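Long-range contact in tubulin-specific chaperone A (Saccharomyces cerevisiae, PDB 1QSD), which binds beta-tubulin and takes part in an early step of the tubulin folding pathway: residues A[23-34]-A[51-62]. Sequence-based numbering, arbitrary orientation.
Sequences YQQELKDQEAHV and QEEVLDDTKRLL
The hydroxyl OG1 of T58 meets the side-chain amide of Q30, whose NE2 donates a hydrogen bond of 2.9 Å to OG1. The bond is bent, 135° at the hydrogen, and OG1 is tilted out of the amide plane. Q30 suits this place because its chain runs extended beyond CG (chi2 -178°), long enough to carry an amide to the other helix; its CB packs on L55 CD1, while the amide oxygen OE1 lies against V54 CG1. T58 is equally two-sided, giving its hydroxyl to Q30 and its methyl CG2 to L27 CD1. Were this glutamine an alanine, the buried T58 hydroxyl would probably lose its amide donor and a gap would be likely to open beside V54.

Two leucine knobs interlock next to this polar pair, their holes lined partly by the aliphatic parts of polar residues. L27 fits among L55, T58, K59 and L62; its methyls diverge, CD1 pressing tightly on K59 CG at 3.4 Å and CD2 reaching L62 CD1 at 3.6 Å. In return, L55 enters the hole formed by L27, Q30, E31 and V34, its CD2 lying against E31 CG. Toward one end the branched V34 sets CG2 3.7 Å from the backbone O of Q51 and CG1 against E52 CG; toward the other, the broad Y23 ring turns an edge to L61 CD2.

The axes of segments 23-34 and 51-62, parts of helices 5-39 and 45-81, approach to 9.8 Å and run nearly antiparallel (160°), forming a helical hairpin. The second subunit packs alongside: its Y23 hydroxyl hydrogen-bonds E26, its F72 packs on V54, and L61 meets its counterpart there, consistent with a four-helix bundle built by two chains.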
loop_
_atom_site.group_PDB
_atom_site.type_symbol
_atom_site.label_atom_id
_atom_site.label_comp_id
_atom_site.label_asym_id
_atom_site.label_seq_id
_atom_site.Cartn_x
_atom_site.Cartn_y
_atom_site.Cartn_z
ATOM N N TYR A 23 4.686 3.258 1.896
ATOM C CA TYR A 23 4.501 1.858 2.252
ATOM C C TYR A 23 5.407 1.448 3.421
ATOM O O TYR A 23 5.037 0.599 4.236
ATOM C CB TYR A 23 4.752 0.968 1.032
ATOM C CG TYR A 23 3.639 0.958 -0.010
ATOM C CD1 TYR A 23 2.830 2.083 -0.241
ATOM C CD2 TYR A 23 3.396 -0.185 -0.772
ATOM C CE1 TYR A 23 1.795 2.057 -1.213
ATOM C CE2 TYR A 23 2.377 -0.219 -1.734
ATOM C CZ TYR A 23 1.581 0.892 -1.957
ATOM O OH TYR A 23 0.597 0.768 -2.925
ATOM N N GLN A 24 6.575 2.072 3.523
ATOM C CA GLN A 24 7.505 1.766 4.600
ATOM C C GLN A 24 6.980 2.272 5.946
ATOM O O GLN A 24 7.372 1.765 6.993
ATOM C CB GLN A 24 8.886 2.356 4.307
ATOM C CG GLN A 24 10.073 1.476 4.757
ATOM C CD GLN A 24 10.329 0.261 3.859
ATOM O OE1 GLN A 24 10.806 -0.775 4.320
ATOM N NE2 GLN A 24 10.034 0.395 2.572
ATOM N N GLN A 25 6.105 3.278 5.921
ATOM C CA GLN A 25 5.496 3.825 7.148
ATOM C C GLN A 25 4.443 2.833 7.657
ATOM O O GLN A 25 4.351 2.565 8.855
ATOM C CB GLN A 25 4.770 5.148 6.874
ATOM C CG GLN A 25 5.592 6.252 6.215
ATOM C CD GLN A 25 4.728 7.424 5.719
ATOM O OE1 GLN A 25 5.159 8.582 5.755
ATOM N NE2 GLN A 25 3.518 7.124 5.241
ATOM N N GLU A 26 3.620 2.340 6.728
ATOM C CA GLU A 26 2.566 1.373 7.021
ATOM C C GLU A 26 3.184 0.140 7.664
ATOM O O GLU A 26 2.745 -0.296 8.723
ATOM C CB GLU A 26 1.852 0.973 5.726
ATOM C CG GLU A 26 0.344 1.233 5.716
ATOM C CD GLU A 26 -0.490 0.047 6.202
ATOM O OE1 GLU A 26 -1.031 0.112 7.332
ATOM O OE2 GLU A 26 -0.618 -0.945 5.442
ATOM N N LEU A 27 4.224 -0.391 7.026
ATOM C CA LEU A 27 4.931 -1.571 7.500
ATOM C C LEU A 27 5.463 -1.403 8.922
ATOM O O LEU A 27 5.293 -2.285 9.766
ATOM C CB LEU A 27 6.089 -1.898 6.558
ATOM C CG LEU A 27 6.778 -3.246 6.779
ATOM C CD1 LEU A 27 5.791 -4.387 6.505
ATOM C CD2 LEU A 27 7.978 -3.369 5.862
ATOM N N LYS A 28 6.092 -0.263 9.187
ATOM C CA LYS A 28 6.659 0.018 10.503
ATOM C C LYS A 28 5.595 0.078 11.590
ATOM O O LYS A 28 5.798 -0.406 12.704
ATOM C CB LYS A 28 7.449 1.323 10.470
ATOM C CG LYS A 28 8.180 1.603 11.755
ATOM C CD LYS A 28 9.314 2.613 11.599
ATOM C CE LYS A 28 10.103 2.705 12.914
ATOM N NZ LYS A 28 11.285 3.612 12.860
ATOM N N ASP A 29 4.459 0.674 11.253
ATOM C CA ASP A 29 3.335 0.807 12.168
ATOM C C ASP A 29 2.679 -0.563 12.482
ATOM O O ASP A 29 2.194 -0.785 13.592
ATOM C CB ASP A 29 2.312 1.771 11.565
ATOM C CG ASP A 29 1.203 2.128 12.526
ATOM O OD1 ASP A 29 0.037 1.775 12.239
ATOM O OD2 ASP A 29 1.493 2.761 13.571
ATOM N N GLN A 30 2.671 -1.470 11.505
ATOM C CA GLN A 30 2.098 -2.802 11.675
ATOM C C GLN A 30 2.972 -3.706 12.554
ATOM O O GLN A 30 2.454 -4.505 13.340
ATOM C CB GLN A 30 1.834 -3.465 10.321
ATOM C CG GLN A 30 0.606 -2.928 9.591
ATOM C CD GLN A 30 0.346 -3.636 8.271
ATOM O OE1 GLN A 30 0.234 -4.861 8.220
ATOM N NE2 GLN A 30 0.256 -2.871 7.202
ATOM N N GLU A 31 4.288 -3.596 12.412
ATOM C CA GLU A 31 5.211 -4.389 13.219
ATOM C C GLU A 31 5.138 -3.969 14.691
ATOM O O GLU A 31 5.343 -4.782 15.596
ATOM C CB GLU A 31 6.641 -4.222 12.710
ATOM C CG GLU A 31 6.941 -5.006 11.457
ATOM C CD GLU A 31 8.154 -4.482 10.735
ATOM O OE1 GLU A 31 9.094 -4.038 11.420
ATOM O OE2 GLU A 31 8.160 -4.483 9.481
ATOM N N ALA A 32 4.872 -2.688 14.925
ATOM C CA ALA A 32 4.770 -2.174 16.288
ATOM C C ALA A 32 3.569 -2.848 16.935
ATOM O O ALA A 32 3.643 -3.349 18.065
ATOM C CB ALA A 32 4.585 -0.647 16.276
ATOM N N HIS A 33 2.486 -2.918 16.167
ATOM C CA HIS A 33 1.250 -3.526 16.615
ATOM C C HIS A 33 1.392 -5.017 16.903
ATOM O O HIS A 33 0.926 -5.492 17.939
ATOM C CB HIS A 33 0.137 -3.290 15.599
ATOM C CG HIS A 33 -1.212 -3.734 16.081
ATOM N ND1 HIS A 33 -1.553 -3.760 17.416
ATOM C CD2 HIS A 33 -2.307 -4.144 15.400
ATOM C CE1 HIS A 33 -2.808 -4.162 17.540
ATOM N NE2 HIS A 33 -3.287 -4.407 16.331
ATOM N N VAL A 34 2.008 -5.749 15.979
ATOM C CA VAL A 34 2.224 -7.184 16.143
ATOM C C VAL A 34 3.136 -7.434 17.342
ATOM O O VAL A 34 2.931 -8.398 18.093
ATOM C CB VAL A 34 2.862 -7.811 14.878
ATOM C CG1 VAL A 34 3.306 -9.239 15.154
ATOM C CG2 VAL A 34 1.863 -7.803 13.735
ATOM N N GLN A 51 -3.161 -10.770 12.794
ATOM C CA GLN A 51 -2.270 -9.647 12.611
ATOM C C GLN A 51 -0.975 -9.979 11.914
ATOM O O GLN A 51 -0.467 -9.168 11.151
ATOM C CB GLN A 51 -1.955 -9.010 13.953
ATOM C CG GLN A 51 -2.123 -7.523 13.945
ATOM C CD GLN A 51 -3.575 -7.115 14.047
ATOM O OE1 GLN A 51 -3.942 -6.298 14.902
ATOM N NE2 GLN A 51 -4.417 -7.675 13.186
ATOM N N GLU A 52 -0.418 -11.149 12.192
ATOM C CA GLU A 52 0.840 -11.536 11.569
ATOM C C GLU A 52 0.641 -11.728 10.076
ATOM O O GLU A 52 1.420 -11.207 9.272
ATOM C CB GLU A 52 1.412 -12.815 12.203
ATOM C CG GLU A 52 1.888 -12.624 13.642
ATOM C CD GLU A 52 2.608 -13.832 14.222
ATOM O OE1 GLU A 52 3.780 -13.667 14.624
ATOM O OE2 GLU A 52 2.005 -14.930 14.298
ATOM N N GLU A 53 -0.417 -12.455 9.724
ATOM C CA GLU A 53 -0.779 -12.731 8.348
ATOM C C GLU A 53 -0.890 -11.417 7.567
ATOM O O GLU A 53 -0.394 -11.320 6.444
ATOM C CB GLU A 53 -2.109 -13.482 8.325
ATOM C CG GLU A 53 -3.252 -12.768 7.574
ATOM C CD GLU A 53 -4.642 -13.096 8.114
ATOM O OE1 GLU A 53 -5.307 -14.025 7.597
ATOM O OE2 GLU A 53 -5.081 -12.405 9.049
ATOM N N VAL A 54 -1.523 -10.402 8.163
ATOM C CA VAL A 54 -1.679 -9.112 7.491
ATOM C C VAL A 54 -0.311 -8.483 7.282
ATOM O O VAL A 54 -0.008 -7.985 6.189
ATOM C CB VAL A 54 -2.606 -8.137 8.268
ATOM C CG1 VAL A 54 -2.498 -6.720 7.702
ATOM C CG2 VAL A 54 -4.055 -8.601 8.171
ATOM N N LEU A 55 0.537 -8.542 8.305
ATOM C CA LEU A 55 1.868 -7.974 8.177
ATOM C C LEU A 55 2.593 -8.609 6.987
ATOM O O LEU A 55 3.126 -7.896 6.140
ATOM C CB LEU A 55 2.684 -8.158 9.471
ATOM C CG LEU A 55 4.101 -7.555 9.446
ATOM C CD1 LEU A 55 4.021 -6.055 9.299
ATOM C CD2 LEU A 55 4.877 -7.911 10.692
ATOM N N ASP A 56 2.542 -9.940 6.899
ATOM C CA ASP A 56 3.203 -10.695 5.826
ATOM C C ASP A 56 2.761 -10.226 4.453
ATOM O O ASP A 56 3.555 -10.214 3.519
ATOM C CB ASP A 56 2.934 -12.208 5.946
ATOM C CG ASP A 56 3.571 -12.849 7.183
ATOM O OD1 ASP A 56 3.299 -14.038 7.430
ATOM O OD2 ASP A 56 4.337 -12.185 7.914
ATOM N N ASP A 57 1.486 -9.884 4.320
ATOM C CA ASP A 57 0.961 -9.411 3.054
ATOM C C ASP A 57 1.601 -8.078 2.705
ATOM O O ASP A 57 2.153 -7.912 1.615
ATOM C CB ASP A 57 -0.561 -9.292 3.114
ATOM C CG ASP A 57 -1.246 -10.622 2.921
ATOM O OD1 ASP A 57 -2.324 -10.654 2.284
ATOM O OD2 ASP A 57 -0.696 -11.645 3.389
ATOM N N THR A 58 1.548 -7.143 3.647
ATOM C CA THR A 58 2.144 -5.829 3.470
ATOM C C THR A 58 3.584 -6.000 2.977
ATOM O O THR A 58 3.969 -5.428 1.970
ATOM C CB THR A 58 2.138 -5.065 4.800
ATOM O OG1 THR A 58 0.793 -4.992 5.291
ATOM C CG2 THR A 58 2.682 -3.661 4.620
ATOM N N LYS A 59 4.358 -6.832 3.656
ATOM C CA LYS A 59 5.737 -7.079 3.259
ATOM C C LYS A 59 5.916 -7.568 1.814
ATOM O O LYS A 59 6.833 -7.124 1.125
ATOM C CB LYS A 59 6.399 -8.081 4.210
ATOM C CG LYS A 59 6.733 -7.545 5.584
ATOM C CD LYS A 59 7.352 -8.631 6.447
ATOM C CE LYS A 59 7.851 -8.070 7.771
ATOM N NZ LYS A 59 8.475 -9.124 8.634
ATOM N N ARG A 60 5.043 -8.456 1.345
ATOM C CA ARG A 60 5.157 -9.010 -0.009
ATOM C C ARG A 60 5.151 -7.924 -1.106
ATOM O O ARG A 60 5.718 -8.093 -2.193
ATOM C CB ARG A 60 4.053 -10.071 -0.227
ATOM C CG ARG A 60 2.825 -9.618 -1.043
ATOM C CD ARG A 60 1.537 -10.403 -0.728
ATOM N NE ARG A 60 1.740 -11.844 -0.583
ATOM C CZ ARG A 60 0.953 -12.634 0.141
ATOM N NH1 ARG A 60 -0.090 -12.121 0.779
ATOM N NH2 ARG A 60 1.233 -13.924 0.278
ATOM N N LEU A 61 4.575 -6.781 -0.759
ATOM C CA LEU A 61 4.454 -5.619 -1.639
ATOM C C LEU A 61 5.771 -4.892 -1.922
ATOM O O LEU A 61 5.925 -4.245 -2.961
ATOM C CB LEU A 61 3.515 -4.619 -0.981
ATOM C CG LEU A 61 2.340 -4.010 -1.714
ATOM C CD1 LEU A 61 1.614 -3.163 -0.700
ATOM C CD2 LEU A 61 2.793 -3.178 -2.898
ATOM N N LEU A 62 6.691 -4.935 -0.965
ATOM C CA LEU A 62 7.966 -4.250 -1.110
ATOM C C LEU A 62 8.913 -4.757 -2.173
ATOM O O LEU A 62 9.443 -3.958 -2.943
ATOM C CB LEU A 62 8.686 -4.153 0.226
ATOM C CG LEU A 62 8.010 -3.177 1.183
ATOM C CD1 LEU A 62 8.891 -2.962 2.386
ATOM C CD2 LEU A 62 7.756 -1.849 0.477
#